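Side-chain contacts in KLLA0F20702p (Kluyveromyces lactis, PDB 5Y5A), which probably acts as the yeast telomerase subunit Est1, bringing telomerase to telomeres through its complex with Cdc13: residues Q9-G14 with M46-Q51; H341-L346 with L395-K400; D348-R353 with F399-H404. All blocks are in the same frame, centred on the assembly; numbering follows the deposited sequence.

Contact 1. Residues Q9-G14 with M46-Q51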
loop_
_atom_site.group_PDB
_atom_site.type_symbol
_atom_site.label_atom_id
_atom_site.label_comp_id
_atom_site.label_asym_id
_atom_site.label_seq_id
_atom_site.Cartn_x
_atom_site.Cartn_y
_atom_site.Cartn_z
ATOM N N GLN A 9 -23.812 -19.195 -8.509
ATOM C CA GLN A 9 -24.205 -18.162 -7.561
ATOM C C GLN A 9 -25.364 -18.632 -6.684
ATOM O O GLN A 9 -25.427 -18.315 -5.496
ATOM C CB GLN A 9 -24.594 -16.886 -8.306
ATOM C CG GLN A 9 -25.054 -15.750 -7.411
ATOM C CD GLN A 9 -23.904 -15.021 -6.748
ATOM O OE1 GLN A 9 -22.956 -14.597 -7.412
ATOM N NE2 GLN A 9 -23.980 -14.869 -5.430
ATOM N N GLU A 10 -26.278 -19.390 -7.280
ATOM C CA GLU A 10 -27.451 -19.888 -6.568
ATOM C C GLU A 10 -27.064 -20.858 -5.464
ATOM O O GLU A 10 -27.726 -20.936 -4.429
ATOM C CB GLU A 10 -28.416 -20.577 -7.535
ATOM C CG GLU A 10 -29.026 -19.667 -8.580
ATOM C CD GLU A 10 -30.005 -20.402 -9.471
ATOM O OE1 GLU A 10 -29.949 -21.649 -9.510
ATOM O OE2 GLU A 10 -30.834 -19.737 -10.126
ATOM N N THR A 11 -25.992 -21.601 -5.699
ATOM C CA THR A 11 -25.549 -22.619 -4.760
ATOM C C THR A 11 -25.012 -21.991 -3.479
ATOM O O THR A 11 -25.314 -22.452 -2.379
ATOM C CB THR A 11 -24.466 -23.516 -5.382
ATOM O OG1 THR A 11 -24.948 -24.061 -6.617
ATOM C CG2 THR A 11 -24.100 -24.651 -4.438
ATOM N N PHE A 12 -24.224 -20.931 -3.622
ATOM C CA PHE A 12 -23.594 -20.303 -2.467
ATOM C C PHE A 12 -24.573 -19.464 -1.662
ATOM O O PHE A 12 -24.444 -19.351 -0.444
ATOM C CB PHE A 12 -22.400 -19.458 -2.904
ATOM C CG PHE A 12 -21.118 -20.225 -2.928
ATOM C CD1 PHE A 12 -20.750 -20.950 -4.047
ATOM C CD2 PHE A 12 -20.298 -20.255 -1.814
ATOM C CE1 PHE A 12 -19.574 -21.676 -4.064
ATOM C CE2 PHE A 12 -19.121 -20.977 -1.822
ATOM C CZ PHE A 12 -18.758 -21.688 -2.948
ATOM N N SER A 13 -25.550 -18.881 -2.343
ATOM C CA SER A 13 -26.630 -18.193 -1.656
ATOM C C SER A 13 -27.335 -19.174 -0.724
ATOM O O SER A 13 -27.710 -18.829 0.397
ATOM C CB SER A 13 -27.614 -17.593 -2.658
ATOM O OG SER A 13 -28.789 -17.146 -2.010
ATOM N N GLY A 14 -27.489 -20.408 -1.196
ATOM C CA GLY A 14 -28.096 -21.469 -0.416
ATOM C C GLY A 14 -27.287 -21.857 0.806
ATOM O O GLY A 14 -27.850 -22.195 1.845
ATOM N N MET A 46 -14.806 -27.850 -1.275
ATOM C CA MET A 46 -13.529 -28.508 -1.541
ATOM C C MET A 46 -13.620 -29.312 -2.827
ATOM O O MET A 46 -12.648 -29.439 -3.570
ATOM C CB MET A 46 -13.124 -29.414 -0.372
ATOM C CG MET A 46 -12.487 -28.675 0.804
ATOM S SD MET A 46 -12.227 -29.699 2.275
ATOM C CE MET A 46 -11.538 -28.505 3.424
ATOM N N GLN A 47 -14.809 -29.840 -3.089
ATOM C CA GLN A 47 -15.058 -30.615 -4.292
ATOM C C GLN A 47 -15.170 -29.743 -5.539
ATOM O O GLN A 47 -14.749 -30.150 -6.619
ATOM C CB GLN A 47 -16.325 -31.432 -4.123
ATOM C CG GLN A 47 -16.582 -32.395 -5.240
ATOM C CD GLN A 47 -17.626 -33.384 -4.843
ATOM O OE1 GLN A 47 -17.996 -33.451 -3.677
ATOM N NE2 GLN A 47 -18.115 -34.159 -5.800
ATOM N N MET A 48 -15.753 -28.556 -5.395
ATOM C CA MET A 48 -15.798 -27.607 -6.499
ATOM C C MET A 48 -14.385 -27.212 -6.874
ATOM O O MET A 48 -14.035 -27.152 -8.055
ATOM C CB MET A 48 -16.606 -26.367 -6.129
ATOM C CG MET A 48 -18.059 -26.649 -5.806
ATOM S SD MET A 48 -18.847 -25.165 -5.163
ATOM C CE MET A 48 -20.454 -25.795 -4.702
ATOM N N LEU A 49 -13.578 -26.963 -5.848
ATOM C CA LEU A 49 -12.202 -26.510 -6.017
ATOM C C LEU A 49 -11.325 -27.586 -6.645
ATOM O O LEU A 49 -10.399 -27.278 -7.391
ATOM C CB LEU A 49 -11.625 -26.067 -4.673
ATOM C CG LEU A 49 -12.185 -24.746 -4.139
ATOM C CD1 LEU A 49 -11.808 -24.532 -2.677
ATOM C CD2 LEU A 49 -11.697 -23.582 -4.996
ATOM N N LEU A 50 -11.619 -28.845 -6.339
ATOM C CA LEU A 50 -10.923 -29.960 -6.963
ATOM C C LEU A 50 -11.225 -29.998 -8.452
ATOM O O LEU A 50 -10.308 -30.037 -9.273
ATOM C CB LEU A 50 -11.321 -31.285 -6.319
ATOM C CG LEU A 50 -10.551 -31.741 -5.082
ATOM C CD1 LEU A 50 -11.096 -33.074 -4.608
ATOM C CD2 LEU A 50 -9.068 -31.851 -5.387
ATOM N N GLN A 51 -12.513 -29.983 -8.791
ATOM C CA GLN A 51 -12.956 -29.951 -10.183
ATOM C C GLN A 51 -12.379 -28.746 -10.916
ATOM O O GLN A 51 -12.200 -28.779 -12.130
ATOM C CB GLN A 51 -14.484 -29.929 -10.263
ATOM C CG GLN A 51 -15.148 -31.280 -9.988
ATOM C CD GLN A 51 -16.581 -31.155 -9.481
ATOM O OE1 GLN A 51 -16.947 -30.157 -8.858
ATOM N NE2 GLN A 51 -17.393 -32.172 -9.743
#

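Contact 2. Residues H341-L346 with L395-K400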
loop_
_atom_site.group_PDB
_atom_site.type_symbol
_atom_site.label_atom_id
_atom_site.label_comp_id
_atom_site.label_asym_id
_atom_site.label_seq_id
_atom_site.Cartn_x
_atom_site.Cartn_y
_atom_site.Cartn_z
ATOM N N HIS A 341 -0.400 24.550 13.270
ATOM C CA HIS A 341 0.437 23.865 14.254
ATOM C C HIS A 341 0.854 22.463 13.801
ATOM O O HIS A 341 2.018 22.082 13.947
ATOM C CB HIS A 341 -0.290 23.771 15.591
ATOM C CG HIS A 341 0.434 22.959 16.621
ATOM N ND1 HIS A 341 1.569 23.408 17.263
ATOM C CD2 HIS A 341 0.182 21.727 17.123
ATOM C CE1 HIS A 341 1.983 22.488 18.114
ATOM N NE2 HIS A 341 1.159 21.458 18.049
ATOM N N PHE A 342 -0.095 21.694 13.266
ATOM C CA PHE A 342 0.202 20.354 12.757
ATOM C C PHE A 342 1.320 20.373 11.720
ATOM O O PHE A 342 2.228 19.549 11.758
ATOM C CB PHE A 342 -1.048 19.713 12.147
ATOM C CG PHE A 342 -2.074 19.308 13.164
ATOM C CD1 PHE A 342 -1.695 18.643 14.324
ATOM C CD2 PHE A 342 -3.413 19.602 12.971
ATOM C CE1 PHE A 342 -2.634 18.267 15.270
ATOM C CE2 PHE A 342 -4.365 19.227 13.911
ATOM C CZ PHE A 342 -3.975 18.560 15.065
ATOM N N GLN A 343 1.250 21.327 10.801
ATOM C CA GLN A 343 2.193 21.398 9.702
ATOM C C GLN A 343 3.574 21.820 10.173
ATOM O O GLN A 343 4.594 21.256 9.752
ATOM C CB GLN A 343 1.699 22.374 8.637
ATOM C CG GLN A 343 2.740 22.655 7.566
ATOM C CD GLN A 343 2.391 23.853 6.719
ATOM O OE1 GLN A 343 2.763 24.984 7.039
ATOM N NE2 GLN A 343 1.680 23.617 5.632
ATOM N N THR A 344 3.609 22.821 11.043
ATOM C CA THR A 344 4.890 23.340 11.494
ATOM C C THR A 344 5.620 22.273 12.313
ATOM O O THR A 344 6.831 22.107 12.188
ATOM C CB THR A 344 4.718 24.644 12.307
ATOM O OG1 THR A 344 3.808 24.428 13.384
ATOM C CG2 THR A 344 4.157 25.749 11.431
ATOM N N LEU A 345 4.881 21.520 13.117
ATOM C CA LEU A 345 5.499 20.521 13.983
ATOM C C LEU A 345 5.933 19.313 13.160
ATOM O O LEU A 345 7.020 18.773 13.367
ATOM C CB LEU A 345 4.542 20.099 15.101
ATOM C CG LEU A 345 5.188 19.637 16.409
ATOM C CD1 LEU A 345 6.204 20.659 16.879
ATOM C CD2 LEU A 345 4.151 19.425 17.485
ATOM N N LEU A 346 5.074 18.889 12.232
ATOM C CA LEU A 346 5.430 17.862 11.255
ATOM C C LEU A 346 6.724 18.214 10.513
ATOM O O LEU A 346 7.625 17.392 10.403
ATOM C CB LEU A 346 4.308 17.674 10.222
ATOM C CG LEU A 346 4.650 16.704 9.090
ATOM C CD1 LEU A 346 4.751 15.306 9.669
ATOM C CD2 LEU A 346 3.645 16.746 7.934
ATOM N N LEU A 395 -1.807 20.861 -4.467
ATOM C CA LEU A 395 -0.599 20.558 -5.220
ATOM C C LEU A 395 0.561 21.420 -4.712
ATOM O O LEU A 395 1.693 20.949 -4.587
ATOM C CB LEU A 395 -0.853 20.784 -6.711
ATOM C CG LEU A 395 -0.092 19.979 -7.766
ATOM C CD1 LEU A 395 -0.032 18.505 -7.417
ATOM C CD2 LEU A 395 -0.769 20.176 -9.111
ATOM N N GLU A 396 0.260 22.676 -4.389
ATOM C CA GLU A 396 1.250 23.580 -3.814
ATOM C C GLU A 396 1.780 23.036 -2.496
ATOM O O GLU A 396 2.989 23.031 -2.276
ATOM C CB GLU A 396 0.661 24.975 -3.596
ATOM C CG GLU A 396 0.494 25.789 -4.864
ATOM C CD GLU A 396 -0.208 27.109 -4.621
ATOM O OE1 GLU A 396 -0.559 27.385 -3.453
ATOM O OE2 GLU A 396 -0.409 27.866 -5.596
ATOM N N PHE A 397 0.873 22.590 -1.624
ATOM C CA PHE A 397 1.268 22.019 -0.341
ATOM C C PHE A 397 2.127 20.785 -0.559
ATOM O O PHE A 397 3.114 20.568 0.136
ATOM C CB PHE A 397 0.046 21.647 0.520
ATOM C CG PHE A 397 0.399 20.803 1.711
ATOM C CD1 PHE A 397 1.100 21.353 2.781
ATOM C CD2 PHE A 397 0.068 19.456 1.750
ATOM C CE1 PHE A 397 1.457 20.572 3.884
ATOM C CE2 PHE A 397 0.415 18.668 2.840
ATOM C CZ PHE A 397 1.114 19.225 3.915
ATOM N N ILE A 398 1.733 19.965 -1.525
ATOM C CA ILE A 398 2.480 18.749 -1.810
ATOM C C ILE A 398 3.911 19.092 -2.221
ATOM O O ILE A 398 4.871 18.490 -1.731
ATOM C CB ILE A 398 1.776 17.910 -2.895
ATOM C CG1 ILE A 398 0.455 17.376 -2.328
ATOM C CG2 ILE A 398 2.652 16.755 -3.345
ATOM C CD1 ILE A 398 -0.316 16.509 -3.256
ATOM N N PHE A 399 4.069 20.086 -3.090
ATOM C CA PHE A 399 5.415 20.429 -3.538
ATOM C C PHE A 399 6.194 21.177 -2.460
ATOM O O PHE A 399 7.419 21.132 -2.430
ATOM C CB PHE A 399 5.351 21.215 -4.848
ATOM C CG PHE A 399 5.279 20.321 -6.051
ATOM C CD1 PHE A 399 4.071 19.772 -6.449
ATOM C CD2 PHE A 399 6.429 19.959 -6.728
ATOM C CE1 PHE A 399 4.001 18.919 -7.544
ATOM C CE2 PHE A 399 6.368 19.098 -7.822
ATOM C CZ PHE A 399 5.153 18.585 -8.230
ATOM N N LYS A 400 5.478 21.827 -1.552
ATOM C CA LYS A 400 6.104 22.390 -0.368
ATOM C C LYS A 400 6.756 21.264 0.444
ATOM O O LYS A 400 7.889 21.392 0.914
ATOM C CB LYS A 400 5.074 23.144 0.474
ATOM C CG LYS A 400 5.664 23.813 1.696
ATOM C CD LYS A 400 4.621 24.610 2.457
ATOM C CE LYS A 400 5.258 25.300 3.656
ATOM N NZ LYS A 400 4.300 26.176 4.384
#

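Contact 3. Residues D348-R353 with F399-H404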
loop_
_atom_site.group_PDB
_atom_site.type_symbol
_atom_site.label_atom_id
_atom_site.label_comp_id
_atom_site.label_asym_id
_atom_site.label_seq_id
_atom_site.Cartn_x
_atom_site.Cartn_y
_atom_site.Cartn_z
ATOM N N ASP A 348 8.973 20.414 11.321
ATOM C CA ASP A 348 10.085 20.510 12.277
ATOM C C ASP A 348 10.628 19.134 12.659
ATOM O O ASP A 348 11.842 18.931 12.696
ATOM C CB ASP A 348 9.662 21.270 13.541
ATOM C CG ASP A 348 9.603 22.782 13.329
ATOM O OD1 ASP A 348 9.814 23.248 12.183
ATOM O OD2 ASP A 348 9.335 23.506 14.308
ATOM N N LYS A 349 9.733 18.190 12.947
ATOM C CA LYS A 349 10.152 16.827 13.278
ATOM C C LYS A 349 10.917 16.213 12.099
ATOM O O LYS A 349 11.938 15.558 12.282
ATOM C CB LYS A 349 8.947 15.954 13.645
ATOM C CG LYS A 349 8.272 16.315 14.975
ATOM C CD LYS A 349 9.268 16.281 16.122
ATOM C CE LYS A 349 8.604 16.546 17.448
ATOM N NZ LYS A 349 9.597 16.593 18.562
ATOM N N ILE A 350 10.435 16.454 10.889
ATOM C CA ILE A 350 11.097 15.932 9.692
ATOM C C ILE A 350 12.526 16.495 9.573
ATOM O O ILE A 350 13.465 15.758 9.287
ATOM C CB ILE A 350 10.275 16.242 8.425
ATOM C CG1 ILE A 350 8.979 15.422 8.425
ATOM C CG2 ILE A 350 11.077 15.956 7.144
ATOM C CD1 ILE A 350 8.063 15.707 7.239
ATOM N N GLU A 351 12.692 17.784 9.844
ATOM C CA GLU A 351 14.000 18.433 9.741
ATOM C C GLU A 351 14.951 17.977 10.842
ATOM O O GLU A 351 16.129 17.723 10.598
ATOM C CB GLU A 351 13.827 19.955 9.781
ATOM C CG GLU A 351 15.101 20.758 9.765
ATOM C CD GLU A 351 14.834 22.230 9.510
ATOM O OE1 GLU A 351 13.645 22.622 9.451
ATOM O OE2 GLU A 351 15.805 22.992 9.352
ATOM N N ILE A 352 14.429 17.845 12.056
ATOM C CA ILE A 352 15.268 17.589 13.221
ATOM C C ILE A 352 15.429 16.092 13.522
ATOM O O ILE A 352 16.449 15.665 14.071
ATOM C CB ILE A 352 14.685 18.316 14.468
ATOM C CG1 ILE A 352 14.615 19.825 14.211
ATOM C CG2 ILE A 352 15.489 18.024 15.725
ATOM C CD1 ILE A 352 14.103 20.632 15.389
ATOM N N ARG A 353 14.431 15.293 13.155
ATOM C CA ARG A 353 14.370 13.909 13.628
ATOM C C ARG A 353 14.257 12.881 12.504
ATOM O O ARG A 353 13.713 11.799 12.713
ATOM C CB ARG A 353 13.179 13.727 14.582
ATOM C CG ARG A 353 13.091 14.733 15.737
ATOM C CD ARG A 353 14.160 14.511 16.785
ATOM N NE ARG A 353 14.088 15.523 17.836
ATOM C CZ ARG A 353 14.816 15.502 18.947
ATOM N NH1 ARG A 353 15.677 14.519 19.166
ATOM N NH2 ARG A 353 14.684 16.468 19.841
ATOM N N PHE A 399 4.069 20.086 -3.090
ATOM C CA PHE A 399 5.415 20.429 -3.538
ATOM C C PHE A 399 6.194 21.177 -2.460
ATOM O O PHE A 399 7.419 21.132 -2.430
ATOM C CB PHE A 399 5.351 21.215 -4.848
ATOM C CG PHE A 399 5.279 20.321 -6.051
ATOM C CD1 PHE A 399 4.071 19.772 -6.449
ATOM C CD2 PHE A 399 6.429 19.959 -6.728
ATOM C CE1 PHE A 399 4.001 18.919 -7.544
ATOM C CE2 PHE A 399 6.368 19.098 -7.822
ATOM C CZ PHE A 399 5.153 18.585 -8.230
ATOM N N LYS A 400 5.478 21.827 -1.552
ATOM C CA LYS A 400 6.104 22.390 -0.368
ATOM C C LYS A 400 6.756 21.264 0.444
ATOM O O LYS A 400 7.889 21.392 0.914
ATOM C CB LYS A 400 5.074 23.144 0.474
ATOM C CG LYS A 400 5.664 23.813 1.696
ATOM C CD LYS A 400 4.621 24.610 2.457
ATOM C CE LYS A 400 5.258 25.300 3.656
ATOM N NZ LYS A 400 4.300 26.176 4.384
ATOM N N PHE A 401 6.028 20.156 0.590
ATOM C CA PHE A 401 6.521 18.969 1.293
ATOM C C PHE A 401 7.748 18.380 0.597
ATOM O O PHE A 401 8.732 18.023 1.253
ATOM C CB PHE A 401 5.414 17.915 1.383
ATOM C CG PHE A 401 5.743 16.760 2.279
ATOM C CD1 PHE A 401 5.476 16.823 3.637
ATOM C CD2 PHE A 401 6.304 15.602 1.761
ATOM C CE1 PHE A 401 5.764 15.754 4.471
ATOM C CE2 PHE A 401 6.602 14.526 2.591
ATOM C CZ PHE A 401 6.333 14.605 3.942
ATOM N N PHE A 402 7.669 18.282 -0.731
ATOM C CA PHE A 402 8.794 17.852 -1.570
ATOM C C PHE A 402 10.050 18.679 -1.309
ATOM O O PHE A 402 11.104 18.140 -0.986
ATOM C CB PHE A 402 8.448 17.964 -3.062
ATOM C CG PHE A 402 7.508 16.905 -3.570
ATOM C CD1 PHE A 402 6.886 16.020 -2.706
ATOM C CD2 PHE A 402 7.249 16.801 -4.932
ATOM C CE1 PHE A 402 6.029 15.056 -3.186
ATOM C CE2 PHE A 402 6.390 15.839 -5.417
ATOM C CZ PHE A 402 5.777 14.962 -4.539
ATOM N N THR A 403 9.938 19.996 -1.462
ATOM C CA THR A 403 11.107 20.855 -1.324
ATOM C C THR A 403 11.646 20.826 0.100
ATOM O O THR A 403 12.850 20.948 0.318
ATOM C CB THR A 403 10.801 22.306 -1.732
ATOM O OG1 THR A 403 9.774 22.837 -0.891
ATOM C CG2 THR A 403 10.328 22.347 -3.162
ATOM N N HIS A 404 10.759 20.660 1.071
ATOM C CA HIS A 404 11.202 20.497 2.454
ATOM C C HIS A 404 12.011 19.199 2.595
ATOM O O HIS A 404 13.105 19.202 3.161
ATOM C CB HIS A 404 10.008 20.498 3.413
ATOM C CG HIS A 404 10.396 20.526 4.854
ATOM N ND1 HIS A 404 10.987 21.622 5.446
ATOM C CD2 HIS A 404 10.280 19.592 5.828
ATOM C CE1 HIS A 404 11.219 21.364 6.720
ATOM N NE2 HIS A 404 10.795 20.138 6.977
#

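Contact 1. Residues Q9-G14 with M46-Q51
Met48 spans the gap between the two helices and meets Thr11 with its methyl end and Phe12 with its sulfur. The backbones stay well apart, 11.1 Å between the CA atoms of Thr11 and Met48, so side chains alone close the space. Met48 runs out fully extended beyond CG, which carries CE across to the threonine, where the two side chains face each other tip to tip, Met48 CE 3.8 Å from Thr11 CG2. The threonine is split by its torsion (chi1 -54°): CG2 lies anti to the backbone N and faces Met48 CE, while OG1 lies beside that N and bonds back to Asp7 O on its own helix. Its polar side is thus satisfied away from the apolar meeting.

Phe12 and Met48 pass each other in opposite directions. Met48 SD comes to 3.7 Å from Phe12 CE1, and it stands 4.9 Å from the ring centroid, 65° off the normal. This is a Met-aromatic contact of oblique geometry. No hydrogen bond links the segments, and the interface is small.

Phe15 meets the Phe12 ring edge-to-face, and helix 78-105 packs against both partners, with Leu84 and Thr85 touching Phe12 and Ile81 touching Met48. Segment 46-51 therefore has helix 7-21 and helix 78-105 at Met48, and helix 113-144 at Met46, Leu49 and Leu50.

Contact 2. Residues H341-L346 with L395-K400
The carboxamide of Gln343 and the ring of Phe397 lie almost in one plane, 8° apart, and meet side by side. Gln343 NE2 sits at the ring's edge, near its plane, 3.5 Å from Phe397 CE1, so the amide does not stack on a face of the ring. The ring has other neighbours in helix 318-325 and helix 339-379: His324 meets it with planes about 25° apart, and Leu320 and Leu368 also touch it. Leu320 of helix 318-325 touches Gln343 as well, so it bridges the two partners. The other phenylalanine of 395-400, Phe399, turns to helix 437-444 and has Leu395 O in plane at its edge.

Gln343 holds CG anti to the backbone N (chi1 171°) and continues extended, which brings its amide across to the second helix. There the two ends of the amide part company: NE2 lies in van der Waals contact with the C-H edge of the phenylalanine, and OE1 faces Lys400. The lysine is likewise stretched out along its whole length, and it crosses the glutamine at about a right angle. Lys400 NZ gives a weak hydrogen bond to Gln343 OE1 at 3.3 Å. Phe397 is buried whereas Lys400 is exposed, so the amide stands at the boundary between the apolar interior and the surface.

Within the Est1 DNA/RNA binding domain, the contact joins two successive long helices, and Gln343 is the one residue of 341-346 that meets both Phe397 and Lys400. The carbonyl end of its amide meets a cationic group, an orientation consistent with the lysine's charge attracting the oxygen. With the single bond weak, this polar link is probably soft, while the buried ring also packs against Leu320, Leu368 and His324.

Contact 3. Residues D348-R353 with F399-H404
Ile350 drives into the angle between Phe401 and His404, where segments 348-353 and 399-404 run nearly parallel in an all-helical domain of the TPR clan. The axes of the two segments point in the same sense, 14° apart, with 11.6 Å at closest approach.

The tight side is apolar and divided between the two branches of the isoleucine. The longer branch, with CG1 beside the backbone N (chi1 -69°), crosses the phenylalanine at about a right angle and sets Ile350 CD1 3.6 Å from Phe401 CE1, oblique to the ring. The shorter branch, anti to that N, places Ile350 CG2 3.9 Å from His404 CD2. Leu405 and Val409 of helix 385-410 also touch Ile350, while Leu368 touches Phe401. An alanine here would lose both branches beyond CB, which is likely to open a gap beside Phe401 and take away the methyl that packs on the imidazole, leaving it to lean on Phe347.

The looser side belongs to Glu351, which is partly exposed. The planes of its carboxylate and the imidazole are 74° apart, with Glu351 OE1 at the ring's edge, 3.9 Å from His404 CE1, a proximity rather than a bond. The histidine spends its NE2 proton on the carbonyl of Phe347, the residue just before 348-353 on the other helix, and its ring also meets that of Phe347. The nearby carboxylate could nonetheless favour a positive charge on the imidazole. Glu351 itself reaches as far as Lys408.

At the root of the histidine, Lys400 O takes two bonds from the same face of its plane: one from His404 N, the other from Thr403 OG1, 3.0 Å away and tilted from the carbonyl plane.

Overall arrangement
Contact 1 comes first along the chain and lies on the far side of its centre from the others, about 52 Å from contact 2 and 54 Å from contact 3, centre to centre. It joins the N-terminal helices 7-21 and 33-53. Contacts 2 and 3 are neighbours, their centres about 8 Å apart; both join helix 339-379 to helix 385-410 and share Phe399 and Lys400. Leu346 CD2 of one packs 4.2 Å from Phe401 CE1 of the other, making one continuous seam. The contacts of this mostly helical part of Est1 thus fall at two sites on opposite sides of the chain's centre, one at the N-terminal helices and one in the DNA/RNA binding domain.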